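Side-chain contacts in prephenate dehydrogenase (Aquifex aeolicus, PDB 2G5C), which probably catalyses the NAD-dependent oxidative decarboxylation of prephenate to 3-(4-hydroxyphenyl)pyruvate, a step of tyrosine biosynthesis: residues A[14-19]-A[63-68]; A[89-94]-A[154-159]; A[142-147]-A[174-179]; A[182-187]-A[228-233]. One frame throughout, in Å; residues are numbered along the deposited sequence.

In the fold
From the N terminus, contact 1 closes a loop of 43 residues, packing helix 11-22 on strand 65-68. It ends before contact 2 begins. Contact 2 joins the next strand of the same sheet, 91-94, to helix 151-163, and the two contacts touch through Met67 and Thr93. Contact 3 crosses contact 2 along the chain. It leaves from strand 140-143 and ends on helix 173-201, tying the sheet of the nucleotide-binding domain to the start of the long helix. Contact 4 follows in series on that helix and brings helix 227-236 against it. Contacts 3 and 4 also reach the second subunit.

Contact 1: A[14-19]-A[63-68]; sequences GSFAKS and PDFVML
In the nucleotide-binding domain, Phe16 on helix 11-22 packs onto Met67 and Phe65 of strand 65-68, a helix-on-sheet contact. Met67 is a selenomethionine, and its methyl carbon does most of the touching. Met67 CE lies over one face of the Phe16 ring, 3.5 Å from the ring centroid and 18° off the normal. This is a CH-pi contact. The methyl is displaced toward the rim, where Phe16 CE1 and CZ are its nearest ring atoms. The chain of Met67 bends at chi2 (68°) and chi3 (74°), which folds CE back over the ring. Met67 SE stands above the same ring at 4.9 Å from the centroid, a more distant Met-aromatic contact. Phe65 adds a ring-to-ring touch. Phe16 CZ comes near the plane of the Phe65 ring, at its edge, 3.9 Å from Phe65 CE2. All three side chains are buried. Trp161 meets Phe16 edge-to-face from helix 151-163, and Ile6 of strand 3-7 also touches Phe16. Gly8, Gly10 and Gly13 lie in the turn into helix 11-22 and its first residues, consistent with the GxGxxG motif of a dinucleotide-binding Rossmann fold.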
loop_
_atom_site.group_PDB
_atom_site.type_symbol
_atom_site.label_atom_id
_atom_site.label_comp_id
_atom_site.label_asym_id
_atom_site.label_seq_id
_atom_site.Cartn_x
_atom_site.Cartn_y
_atom_site.Cartn_z
ATOM N N GLY A 14 -3.330 26.340 6.283
ATOM C CA GLY A 14 -4.690 26.551 6.746
ATOM C C GLY A 14 -5.059 25.689 7.939
ATOM O O GLY A 14 -5.794 26.134 8.817
ATOM N N SER A 15 -4.554 24.459 7.984
ATOM C CA SER A 15 -4.865 23.559 9.095
ATOM C C SER A 15 -4.242 24.042 10.398
ATOM O O SER A 15 -4.868 23.969 11.458
ATOM C CB SER A 15 -4.385 22.132 8.795
ATOM O OG SER A 15 -5.109 21.562 7.714
ATOM N N PHE A 16 -3.004 24.523 10.325
ATOM C CA PHE A 16 -2.327 25.025 11.515
ATOM C C PHE A 16 -3.095 26.223 12.053
ATOM O O PHE A 16 -3.305 26.347 13.258
ATOM C CB PHE A 16 -0.899 25.458 11.188
ATOM C CG PHE A 16 -0.158 26.029 12.367
ATOM C CD1 PHE A 16 0.257 25.205 13.411
ATOM C CD2 PHE A 16 0.112 27.391 12.440
ATOM C CE1 PHE A 16 0.932 25.730 14.514
ATOM C CE2 PHE A 16 0.786 27.928 13.537
ATOM C CZ PHE A 16 1.198 27.095 14.575
ATOM N N ALA A 17 -3.513 27.099 11.146
ATOM C CA ALA A 17 -4.260 28.298 11.509
ATOM C C ALA A 17 -5.557 27.954 12.237
ATOM O O ALA A 17 -5.869 28.525 13.283
ATOM C CB ALA A 17 -4.566 29.118 10.255
ATOM N N LYS A 18 -6.312 27.015 11.678
ATOM C CA LYS A 18 -7.572 26.610 12.280
ATOM C C LYS A 18 -7.316 25.886 13.591
ATOM O O LYS A 18 -8.045 26.072 14.565
ATOM C CB LYS A 18 -8.343 25.708 11.317
ATOM C CG LYS A 18 -8.626 26.360 9.970
ATOM C CD LYS A 18 -9.426 25.450 9.053
ATOM C CE LYS A 18 -10.828 25.207 9.589
ATOM N NZ LYS A 18 -11.627 24.350 8.670
ATOM N N SER A 19 -6.278 25.060 13.618
ATOM C CA SER A 19 -5.947 24.325 14.827
ATOM C C SER A 19 -5.566 25.317 15.912
ATOM O O SER A 19 -5.772 25.066 17.098
ATOM C CB SER A 19 -4.786 23.362 14.571
ATOM O OG SER A 19 -5.149 22.354 13.642
ATOM N N PRO A 63 4.890 40.301 12.193
ATOM C CA PRO A 63 4.754 38.975 12.802
ATOM C C PRO A 63 5.916 38.586 13.705
ATOM O O PRO A 63 7.073 38.883 13.406
ATOM C CB PRO A 63 4.629 38.058 11.591
ATOM C CG PRO A 63 5.500 38.737 10.579
ATOM C CD PRO A 63 5.142 40.197 10.742
ATOM N N ASP A 64 5.600 37.932 14.819
ATOM C CA ASP A 64 6.633 37.486 15.746
ATOM C C ASP A 64 6.699 35.960 15.792
ATOM O O ASP A 64 7.556 35.380 16.460
ATOM C CB ASP A 64 6.386 38.064 17.142
ATOM C CG ASP A 64 4.953 37.913 17.601
ATOM O OD1 ASP A 64 4.618 38.482 18.662
ATOM O OD2 ASP A 64 4.163 37.234 16.912
ATOM N N PHE A 65 5.789 35.318 15.065
ATOM C CA PHE A 65 5.736 33.861 14.989
ATOM C C PHE A 65 5.386 33.506 13.544
ATOM O O PHE A 65 4.300 33.816 13.075
ATOM C CB PHE A 65 4.662 33.317 15.934
ATOM C CG PHE A 65 4.734 31.833 16.137
ATOM C CD1 PHE A 65 5.619 31.287 17.061
ATOM C CD2 PHE A 65 3.940 30.976 15.380
ATOM C CE1 PHE A 65 5.716 29.907 17.228
ATOM C CE2 PHE A 65 4.030 29.592 15.538
ATOM C CZ PHE A 65 4.918 29.056 16.462
ATOM N N VAL A 66 6.309 32.861 12.842
ATOM C CA VAL A 66 6.083 32.507 11.449
ATOM C C VAL A 66 6.117 31.001 11.184
ATOM O O VAL A 66 7.022 30.301 11.634
ATOM C CB VAL A 66 7.126 33.204 10.548
ATOM C CG1 VAL A 66 6.844 32.907 9.084
ATOM C CG2 VAL A 66 7.099 34.709 10.803
HETATM N N MSE A 67 5.121 30.513 10.448
HETATM C CA MSE A 67 5.036 29.092 10.110
HETATM C C MSE A 67 5.132 28.902 8.602
HETATM O O MSE A 67 4.165 29.126 7.877
HETATM C CB MSE A 67 3.718 28.496 10.614
HETATM C CG MSE A 67 3.506 27.019 10.237
HETATM SE SE MSE A 67 4.734 25.817 11.129
HETATM C CE MSE A 67 3.946 25.879 12.889
ATOM N N LEU A 68 6.310 28.497 8.136
ATOM C CA LEU A 68 6.533 28.261 6.719
ATOM C C LEU A 68 5.726 27.027 6.316
ATOM O O LEU A 68 6.001 25.906 6.765
ATOM C CB LEU A 68 8.026 28.056 6.453
ATOM C CG LEU A 68 8.900 29.254 6.849
ATOM C CD1 LEU A 68 10.359 28.921 6.610
ATOM C CD2 LEU A 68 8.499 30.481 6.044
#

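Contact 2: A[89-94]-A[154-159]; sequences DATVTD and LKLVKR
Thr91 and Thr93 of strand 91-94 meet Leu156 and Val157 of helix 151-163 in a buried, mainly apolar helix-on-sheet contact of the nucleotide-binding domain. The helix segment crosses the strand segment at -52°, with the axes 9.7 Å apart at closest. Val157 carries most of the contact with its two methyls. Val157 CG2 meets Thr91 CG2 at 3.9 Å. Val157 CG1 reaches Thr93 OG1 at 3.7 Å, and the two side chains come tip to tip. Thr93 CB sits 4.1 Å from both Val157 methyls, so the valine fork spans it. Leu156 completes the set from one helix position earlier. Its CD2 lies 3.7 Å from Thr91 OG1, with the two side chains slanting across each other.

The threonines present different groups to the helix. In Thr91 the methyl is anti to the backbone N and OG1 lies beside that N (chi1 -68°). This turns CG2 to Val157 and OG1 to Leu156. In Thr93 it is OG1 that stands anti to the backbone N (chi1 -170°), while its methyl sits between N and the carbonyl carbon. Its polar need is met elsewhere, because Thr93 OG1 is hydrogen-bonded to the backbone oxygen of Val115. The hydroxyl can therefore lie against a valine methyl in a buried place.

Strand 91-94 runs between strands 65-68 and 114-120 in the sheet. Helix 151-163 lies across several strands. Val157 also touches Val115 of strand 114-120 and Leu143 of strand 140-143, while Leu154 and Lys158 lean on Leu143 and on Tyr170 of strand 167-170.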
loop_
_atom_site.group_PDB
_atom_site.type_symbol
_atom_site.label_atom_id
_atom_site.label_comp_id
_atom_site.label_asym_id
_atom_site.label_seq_id
_atom_site.Cartn_x
_atom_site.Cartn_y
_atom_site.Cartn_z
ATOM N N ASP A 89 13.453 39.576 17.132
ATOM C CA ASP A 89 12.639 39.030 18.211
ATOM C C ASP A 89 11.637 37.977 17.711
ATOM O O ASP A 89 10.984 37.295 18.505
ATOM C CB ASP A 89 11.912 40.195 18.901
ATOM C CG ASP A 89 11.050 39.755 20.072
ATOM O OD1 ASP A 89 11.266 38.645 20.610
ATOM O OD2 ASP A 89 10.158 40.541 20.468
ATOM N N ALA A 90 11.531 37.833 16.396
ATOM C CA ALA A 90 10.593 36.882 15.803
ATOM C C ALA A 90 11.066 35.426 15.819
ATOM O O ALA A 90 12.267 35.148 15.832
ATOM C CB ALA A 90 10.278 37.298 14.363
ATOM N N THR A 91 10.103 34.508 15.816
ATOM C CA THR A 91 10.383 33.073 15.793
ATOM C C THR A 91 9.868 32.516 14.474
ATOM O O THR A 91 8.730 32.783 14.087
ATOM C CB THR A 91 9.667 32.330 16.937
ATOM O OG1 THR A 91 10.235 32.722 18.191
ATOM C CG2 THR A 91 9.815 30.818 16.767
ATOM N N VAL A 92 10.708 31.753 13.781
ATOM C CA VAL A 92 10.328 31.169 12.499
ATOM C C VAL A 92 10.506 29.657 12.514
ATOM O O VAL A 92 11.595 29.159 12.797
ATOM C CB VAL A 92 11.174 31.737 11.340
ATOM C CG1 VAL A 92 10.752 31.085 10.021
ATOM C CG2 VAL A 92 11.014 33.249 11.263
ATOM N N THR A 93 9.434 28.933 12.200
ATOM C CA THR A 93 9.481 27.473 12.176
ATOM C C THR A 93 8.761 26.999 10.908
ATOM O O THR A 93 8.123 27.798 10.229
ATOM C CB THR A 93 8.834 26.887 13.470
ATOM O OG1 THR A 93 9.096 25.480 13.556
ATOM C CG2 THR A 93 7.336 27.140 13.490
ATOM N N ASP A 94 8.868 25.716 10.570
ATOM C CA ASP A 94 8.226 25.230 9.349
ATOM C C ASP A 94 7.440 23.922 9.483
ATOM O O ASP A 94 7.300 23.356 10.571
ATOM C CB ASP A 94 9.278 25.077 8.240
ATOM C CG ASP A 94 10.206 23.873 8.462
ATOM O OD1 ASP A 94 10.781 23.743 9.570
ATOM O OD2 ASP A 94 10.367 23.060 7.521
ATOM N N LEU A 154 12.884 26.884 20.953
ATOM C CA LEU A 154 12.559 25.467 20.778
ATOM C C LEU A 154 11.385 25.107 21.679
ATOM O O LEU A 154 10.400 24.515 21.234
ATOM C CB LEU A 154 13.753 24.584 21.143
ATOM C CG LEU A 154 13.486 23.074 21.060
ATOM C CD1 LEU A 154 13.215 22.681 19.608
ATOM C CD2 LEU A 154 14.673 22.297 21.606
ATOM N N LYS A 155 11.501 25.474 22.953
ATOM C CA LYS A 155 10.463 25.198 23.932
ATOM C C LYS A 155 9.155 25.845 23.509
ATOM O O LYS A 155 8.086 25.258 23.662
ATOM C CB LYS A 155 10.877 25.722 25.313
ATOM C CG LYS A 155 12.089 25.025 25.912
ATOM C CD LYS A 155 12.353 25.500 27.335
ATOM C CE LYS A 155 13.605 24.855 27.920
ATOM N NZ LYS A 155 13.511 23.368 27.961
ATOM N N LEU A 156 9.243 27.061 22.981
ATOM C CA LEU A 156 8.061 27.776 22.524
ATOM C C LEU A 156 7.343 26.954 21.454
ATOM O O LEU A 156 6.201 26.532 21.642
ATOM C CB LEU A 156 8.462 29.138 21.951
ATOM C CG LEU A 156 7.366 29.954 21.257
ATOM C CD1 LEU A 156 6.276 30.314 22.248
ATOM C CD2 LEU A 156 7.979 31.211 20.655
ATOM N N VAL A 157 8.029 26.725 20.338
ATOM C CA VAL A 157 7.479 25.963 19.225
ATOM C C VAL A 157 6.944 24.605 19.672
ATOM O O VAL A 157 5.920 24.143 19.173
ATOM C CB VAL A 157 8.543 25.764 18.120
ATOM C CG1 VAL A 157 7.991 24.895 17.005
ATOM C CG2 VAL A 157 8.966 27.118 17.566
ATOM N N LYS A 158 7.638 23.970 20.616
ATOM C CA LYS A 158 7.214 22.673 21.132
ATOM C C LYS A 158 5.856 22.787 21.812
ATOM O O LYS A 158 4.934 22.031 21.509
ATOM C CB LYS A 158 8.232 22.128 22.137
ATOM C CG LYS A 158 7.778 20.842 22.820
ATOM C CD LYS A 158 8.820 20.307 23.793
ATOM C CE LYS A 158 8.317 19.053 24.497
ATOM N NZ LYS A 158 9.299 18.535 25.492
ATOM N N ARG A 159 5.735 23.735 22.735
ATOM C CA ARG A 159 4.481 23.933 23.453
ATOM C C ARG A 159 3.316 24.233 22.517
ATOM O O ARG A 159 2.199 23.776 22.749
ATOM C CB ARG A 159 4.617 25.070 24.471
ATOM C CG ARG A 159 5.564 24.776 25.624
ATOM C CD ARG A 159 5.419 25.826 26.726
ATOM N NE ARG A 159 6.347 25.616 27.835
ATOM C CZ ARG A 159 7.668 25.741 27.740
ATOM N NH1 ARG A 159 8.221 26.077 26.582
ATOM N NH2 ARG A 159 8.438 25.534 28.803
#

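Contact 3: A[142-147]-A[174-179]; sequences ILTPTK and ELHDYV
The apolar part of this contact joins His176, near the start of helix 173-201, to Ile142 and Thr144 of segment 142-147. Ile142 CG2 approaches the edge of the His176 ring, near its plane, and stands 3.8 Å from His176 CD2. Ile142 CB backs it up at 4.0 Å from the same His176 CD2. Thr144 touches farther down the side chain, with its CG2 4.1 Å from His176 CB. In His176 the ring is swung away from the backbone N (chi1 171°), and this carries CD2 toward the isoleucine. All three residues are buried.

The polar part fixes the ring from other directions. His176 ND1 donates to Asp177 OD1 at 2.9 Å with an N-H...acceptor angle of 161°. The carboxylate oxygen lies 10° out of the ring plane and is met nearly along its C-O direction. This is a His-carboxylate hydrogen bond between sequence neighbours. Asp177 OD1 is also bonded by the backbone N of Lys99. The second ring nitrogen, His176 NE2, is hydrogen-bonded to His118 ND1. Both ring nitrogens thus have partners. A leucine in place of His176 would probably leave Asp177 and His118 without their shared ring mate.

The side chain of His176 is about 9 Å from the bound NAD. The site is the junction between the Rossmann-type sheet of the nucleotide-binding domain and the long helix 173-201, much of which belongs to the dimerization domain.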
loop_
_atom_site.group_PDB
_atom_site.type_symbol
_atom_site.label_atom_id
_atom_site.label_comp_id
_atom_site.label_asym_id
_atom_site.label_seq_id
_atom_site.Cartn_x
_atom_site.Cartn_y
_atom_site.Cartn_z
ATOM N N ILE A 142 7.885 16.217 14.570
ATOM C CA ILE A 142 9.328 16.121 14.703
ATOM C C ILE A 142 10.010 17.480 14.597
ATOM O O ILE A 142 9.932 18.148 13.562
ATOM C CB ILE A 142 9.929 15.212 13.612
ATOM C CG1 ILE A 142 9.099 13.932 13.468
ATOM C CG2 ILE A 142 11.371 14.878 13.957
ATOM C CD1 ILE A 142 9.069 13.066 14.703
ATOM N N LEU A 143 10.671 17.889 15.673
ATOM C CA LEU A 143 11.406 19.143 15.673
ATOM C C LEU A 143 12.861 18.726 15.548
ATOM O O LEU A 143 13.279 17.730 16.145
ATOM C CB LEU A 143 11.169 19.923 16.972
ATOM C CG LEU A 143 9.714 20.345 17.221
ATOM C CD1 LEU A 143 9.664 21.369 18.346
ATOM C CD2 LEU A 143 9.122 20.941 15.944
ATOM N N THR A 144 13.624 19.463 14.752
ATOM C CA THR A 144 15.024 19.131 14.543
ATOM C C THR A 144 15.965 20.220 15.048
ATOM O O THR A 144 16.532 20.988 14.269
ATOM C CB THR A 144 15.312 18.858 13.050
ATOM O OG1 THR A 144 15.024 20.026 12.278
ATOM C CG2 THR A 144 14.446 17.709 12.548
ATOM N N PRO A 145 16.139 20.302 16.371
ATOM C CA PRO A 145 17.032 21.318 16.927
ATOM C C PRO A 145 18.493 20.941 16.703
ATOM O O PRO A 145 18.830 19.763 16.551
ATOM C CB PRO A 145 16.653 21.331 18.402
ATOM C CG PRO A 145 16.324 19.894 18.656
ATOM C CD PRO A 145 15.484 19.532 17.444
ATOM N N THR A 146 19.351 21.950 16.662
ATOM C CA THR A 146 20.782 21.749 16.480
ATOM C C THR A 146 21.484 22.426 17.653
ATOM O O THR A 146 20.843 22.781 18.646
ATOM C CB THR A 146 21.285 22.392 15.177
ATOM O OG1 THR A 146 21.170 23.818 15.275
ATOM C CG2 THR A 146 20.472 21.899 13.993
ATOM N N LYS A 147 22.794 22.617 17.538
ATOM C CA LYS A 147 23.543 23.259 18.610
ATOM C C LYS A 147 23.303 24.766 18.589
ATOM O O LYS A 147 23.327 25.419 19.630
ATOM C CB LYS A 147 25.038 22.960 18.470
ATOM C CG LYS A 147 25.863 23.361 19.686
ATOM C CD LYS A 147 27.305 22.891 19.554
ATOM C CE LYS A 147 28.116 23.196 20.810
ATOM N NZ LYS A 147 29.501 22.657 20.709
ATOM N N GLU A 174 19.731 15.436 10.088
ATOM C CA GLU A 174 20.172 14.319 9.266
ATOM C C GLU A 174 19.478 13.001 9.584
ATOM O O GLU A 174 19.185 12.223 8.677
ATOM C CB GLU A 174 21.695 14.150 9.356
ATOM C CG GLU A 174 22.306 14.481 10.713
ATOM C CD GLU A 174 22.314 15.976 11.010
ATOM O OE1 GLU A 174 22.888 16.747 10.208
ATOM O OE2 GLU A 174 21.745 16.379 12.046
ATOM N N LEU A 175 19.207 12.744 10.859
ATOM C CA LEU A 175 18.532 11.507 11.225
ATOM C C LEU A 175 17.108 11.532 10.687
ATOM O O LEU A 175 16.598 10.517 10.226
ATOM C CB LEU A 175 18.511 11.314 12.742
ATOM C CG LEU A 175 17.854 10.011 13.219
ATOM C CD1 LEU A 175 18.521 8.808 12.554
ATOM C CD2 LEU A 175 17.956 9.914 14.738
ATOM N N HIS A 176 16.468 12.698 10.743
ATOM C CA HIS A 176 15.104 12.820 10.232
ATOM C C HIS A 176 15.046 12.434 8.762
ATOM O O HIS A 176 14.214 11.630 8.360
ATOM C CB HIS A 176 14.588 14.251 10.413
ATOM C CG HIS A 176 13.283 14.523 9.724
ATOM N ND1 HIS A 176 13.187 14.743 8.366
ATOM C CD2 HIS A 176 12.021 14.618 10.209
ATOM C CE1 HIS A 176 11.925 14.964 8.044
ATOM N NE2 HIS A 176 11.197 14.893 9.143
ATOM N N ASP A 177 15.943 12.994 7.959
ATOM C CA ASP A 177 15.948 12.694 6.534
ATOM C C ASP A 177 16.329 11.261 6.209
ATOM O O ASP A 177 15.944 10.729 5.169
ATOM C CB ASP A 177 16.862 13.665 5.793
ATOM C CG ASP A 177 16.224 15.029 5.614
ATOM O OD1 ASP A 177 15.224 15.310 6.312
ATOM O OD2 ASP A 177 16.726 15.817 4.788
ATOM N N TYR A 178 17.093 10.633 7.091
ATOM C CA TYR A 178 17.471 9.252 6.859
ATOM C C TYR A 178 16.247 8.382 7.112
ATOM O O TYR A 178 15.850 7.582 6.265
ATOM C CB TYR A 178 18.591 8.820 7.808
ATOM C CG TYR A 178 18.910 7.345 7.689
ATOM C CD1 TYR A 178 19.604 6.849 6.587
ATOM C CD2 TYR A 178 18.482 6.441 8.660
ATOM C CE1 TYR A 178 19.859 5.482 6.454
ATOM C CE2 TYR A 178 18.732 5.079 8.537
ATOM C CZ TYR A 178 19.418 4.609 7.435
ATOM O OH TYR A 178 19.656 3.263 7.304
ATOM N N VAL A 179 15.662 8.546 8.292
ATOM C CA VAL A 179 14.497 7.770 8.681
ATOM C C VAL A 179 13.343 7.883 7.685
ATOM O O VAL A 179 12.826 6.878 7.200
ATOM C CB VAL A 179 14.010 8.185 10.087
ATOM C CG1 VAL A 179 12.715 7.445 10.441
ATOM C CG2 VAL A 179 15.085 7.865 11.113
#

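Contact 4: A[182-187]-A[228-233]; sequences VVSHLP and IMWRDI
Ile233 of helix 227-236 sets its CG2 methyl squarely on the ring of His185, which belongs to helix 173-201. The methyl lies 3.5 Å from the ring centroid and 6° off the normal, a CH-pi contact over the centre of the face. Ile233 CG2 is 3.6 Å from both His185 NE2 and His185 CE1. Trp230, one turn earlier, meets the same histidine at a slant. Its CZ3 comes within 3.7 Å of His185 CD2, and the ring planes stand at 74°. On the indole side, His185 CD2 arrives at the edge. Ser184 OG reaches that edge too, 3.9 Å from Trp230 CH2.

The next shell holds these groups in place. His185 CG lies anti to its carbonyl carbon (chi1 -51°), which swings the ring out to Ile233. His185 ND1 makes a weak hydrogen bond to Asn237 OD1, and Val241 of helix 238-260 touches the His185 side chain. Within its own helix, Ile233 CD1 lies over one face of the indole, toward its rim, 3.7 Å above the plane. His188 stacks on the indole, and Phe192 meets it edge-to-face. Replacing His185 by an alanine is likely to deprive the Ile233 methyl of its aromatic face and Asn237 of a weak partner, and to open a gap beside Trp230.

The two helix segments cross, and helix 173-201 has a wider pi-type turn at 182-185. The side chain of Ile233 is about 6 Å from the bound NAD. This is helix-to-helix packing of the all-helical dimerization domain, at the side that faces the cofactor cleft.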
loop_
_atom_site.group_PDB
_atom_site.type_symbol
_atom_site.label_atom_id
_atom_site.label_comp_id
_atom_site.label_asym_id
_atom_site.label_seq_id
_atom_site.Cartn_x
_atom_site.Cartn_y
_atom_site.Cartn_z
ATOM N N VAL A 182 13.764 6.381 4.244
ATOM C CA VAL A 182 13.472 4.955 4.134
ATOM C C VAL A 182 12.002 4.584 4.365
ATOM O O VAL A 182 11.428 3.818 3.587
ATOM C CB VAL A 182 14.345 4.120 5.117
ATOM C CG1 VAL A 182 14.125 2.628 4.873
ATOM C CG2 VAL A 182 15.825 4.475 4.942
ATOM N N VAL A 183 11.387 5.124 5.417
ATOM C CA VAL A 183 9.996 4.780 5.729
ATOM C C VAL A 183 8.903 5.518 4.963
ATOM O O VAL A 183 7.740 5.119 5.010
ATOM C CB VAL A 183 9.691 4.957 7.245
ATOM C CG1 VAL A 183 10.688 4.146 8.080
ATOM C CG2 VAL A 183 9.735 6.441 7.625
ATOM N N SER A 184 9.268 6.582 4.258
ATOM C CA SER A 184 8.288 7.361 3.515
ATOM C C SER A 184 8.640 7.590 2.050
ATOM O O SER A 184 7.851 7.290 1.158
ATOM C CB SER A 184 8.079 8.717 4.199
ATOM O OG SER A 184 7.314 9.583 3.377
ATOM N N HIS A 185 9.824 8.128 1.795
ATOM C CA HIS A 185 10.225 8.407 0.422
ATOM C C HIS A 185 10.386 7.139 -0.404
ATOM O O HIS A 185 9.865 7.052 -1.515
ATOM C CB HIS A 185 11.512 9.227 0.430
ATOM C CG HIS A 185 11.436 10.429 1.322
ATOM N ND1 HIS A 185 12.544 11.161 1.689
ATOM C CD2 HIS A 185 10.379 11.006 1.943
ATOM C CE1 HIS A 185 12.172 12.137 2.500
ATOM N NE2 HIS A 185 10.864 12.065 2.669
ATOM N N LEU A 186 11.096 6.154 0.139
ATOM C CA LEU A 186 11.308 4.891 -0.568
ATOM C C LEU A 186 9.976 4.254 -0.966
ATOM O O LEU A 186 9.792 3.858 -2.116
ATOM C CB LEU A 186 12.120 3.926 0.306
ATOM C CG LEU A 186 12.157 2.461 -0.134
ATOM C CD1 LEU A 186 12.801 2.339 -1.515
ATOM C CD2 LEU A 186 12.921 1.642 0.911
ATOM N N PRO A 187 9.029 4.135 -0.014
ATOM C CA PRO A 187 7.725 3.541 -0.325
ATOM C C PRO A 187 7.032 4.266 -1.473
ATOM O O PRO A 187 6.380 3.644 -2.312
ATOM C CB PRO A 187 6.963 3.683 0.991
ATOM C CG PRO A 187 8.040 3.535 2.008
ATOM C CD PRO A 187 9.163 4.367 1.435
ATOM N N ILE A 228 5.012 17.196 -8.333
ATOM C CA ILE A 228 5.940 18.286 -8.083
ATOM C C ILE A 228 6.556 18.165 -6.692
ATOM O O ILE A 228 7.770 18.285 -6.540
ATOM C CB ILE A 228 5.240 19.667 -8.224
ATOM C CG1 ILE A 228 5.014 19.992 -9.705
ATOM C CG2 ILE A 228 6.085 20.756 -7.583
ATOM C CD1 ILE A 228 4.170 18.970 -10.450
HETATM N N MSE A 229 5.723 17.922 -5.685
HETATM C CA MSE A 229 6.219 17.788 -4.319
HETATM C C MSE A 229 7.239 16.661 -4.233
HETATM O O MSE A 229 8.318 16.833 -3.669
HETATM C CB MSE A 229 5.071 17.509 -3.340
HETATM C CG MSE A 229 5.533 17.339 -1.888
HETATM SE SE MSE A 229 4.103 17.002 -0.608
HETATM C CE MSE A 229 4.248 15.080 -0.480
ATOM N N TRP A 230 6.903 15.505 -4.800
ATOM C CA TRP A 230 7.820 14.379 -4.754
ATOM C C TRP A 230 9.084 14.604 -5.578
ATOM O O TRP A 230 10.144 14.079 -5.239
ATOM C CB TRP A 230 7.089 13.082 -5.142
ATOM C CG TRP A 230 6.243 12.623 -3.989
ATOM C CD1 TRP A 230 4.893 12.782 -3.834
ATOM C CD2 TRP A 230 6.727 12.098 -2.747
ATOM N NE1 TRP A 230 4.511 12.399 -2.566
ATOM C CE2 TRP A 230 5.618 11.978 -1.879
ATOM C CE3 TRP A 230 7.995 11.725 -2.280
ATOM C CZ2 TRP A 230 5.739 11.500 -0.569
ATOM C CZ3 TRP A 230 8.115 11.250 -0.981
ATOM C CH2 TRP A 230 6.990 11.144 -0.139
ATOM N N ARG A 231 8.988 15.391 -6.647
ATOM C CA ARG A 231 10.178 15.691 -7.442
ATOM C C ARG A 231 11.115 16.500 -6.552
ATOM O O ARG A 231 12.334 16.344 -6.600
ATOM C CB ARG A 231 9.848 16.547 -8.663
ATOM C CG ARG A 231 11.103 17.070 -9.366
ATOM C CD ARG A 231 10.835 18.341 -10.154
ATOM N NE ARG A 231 10.572 19.481 -9.286
ATOM C CZ ARG A 231 10.140 20.662 -9.720
ATOM N NH1 ARG A 231 9.921 20.851 -11.014
ATOM N NH2 ARG A 231 9.931 21.654 -8.862
ATOM N N ASP A 232 10.529 17.378 -5.745
ATOM C CA ASP A 232 11.318 18.218 -4.854
ATOM C C ASP A 232 11.892 17.391 -3.709
ATOM O O ASP A 232 13.053 17.545 -3.350
ATOM C CB ASP A 232 10.463 19.367 -4.306
ATOM C CG ASP A 232 9.938 20.283 -5.407
ATOM O OD1 ASP A 232 10.631 20.436 -6.433
ATOM O OD2 ASP A 232 8.843 20.861 -5.245
ATOM N N ILE A 233 11.079 16.506 -3.147
ATOM C CA ILE A 233 11.544 15.666 -2.057
ATOM C C ILE A 233 12.683 14.774 -2.536
ATOM O O ILE A 233 13.703 14.661 -1.868
ATOM C CB ILE A 233 10.395 14.800 -1.494
ATOM C CG1 ILE A 233 9.366 15.702 -0.806
ATOM C CG2 ILE A 233 10.941 13.761 -0.524
ATOM C CD1 ILE A 233 8.160 14.962 -0.250
#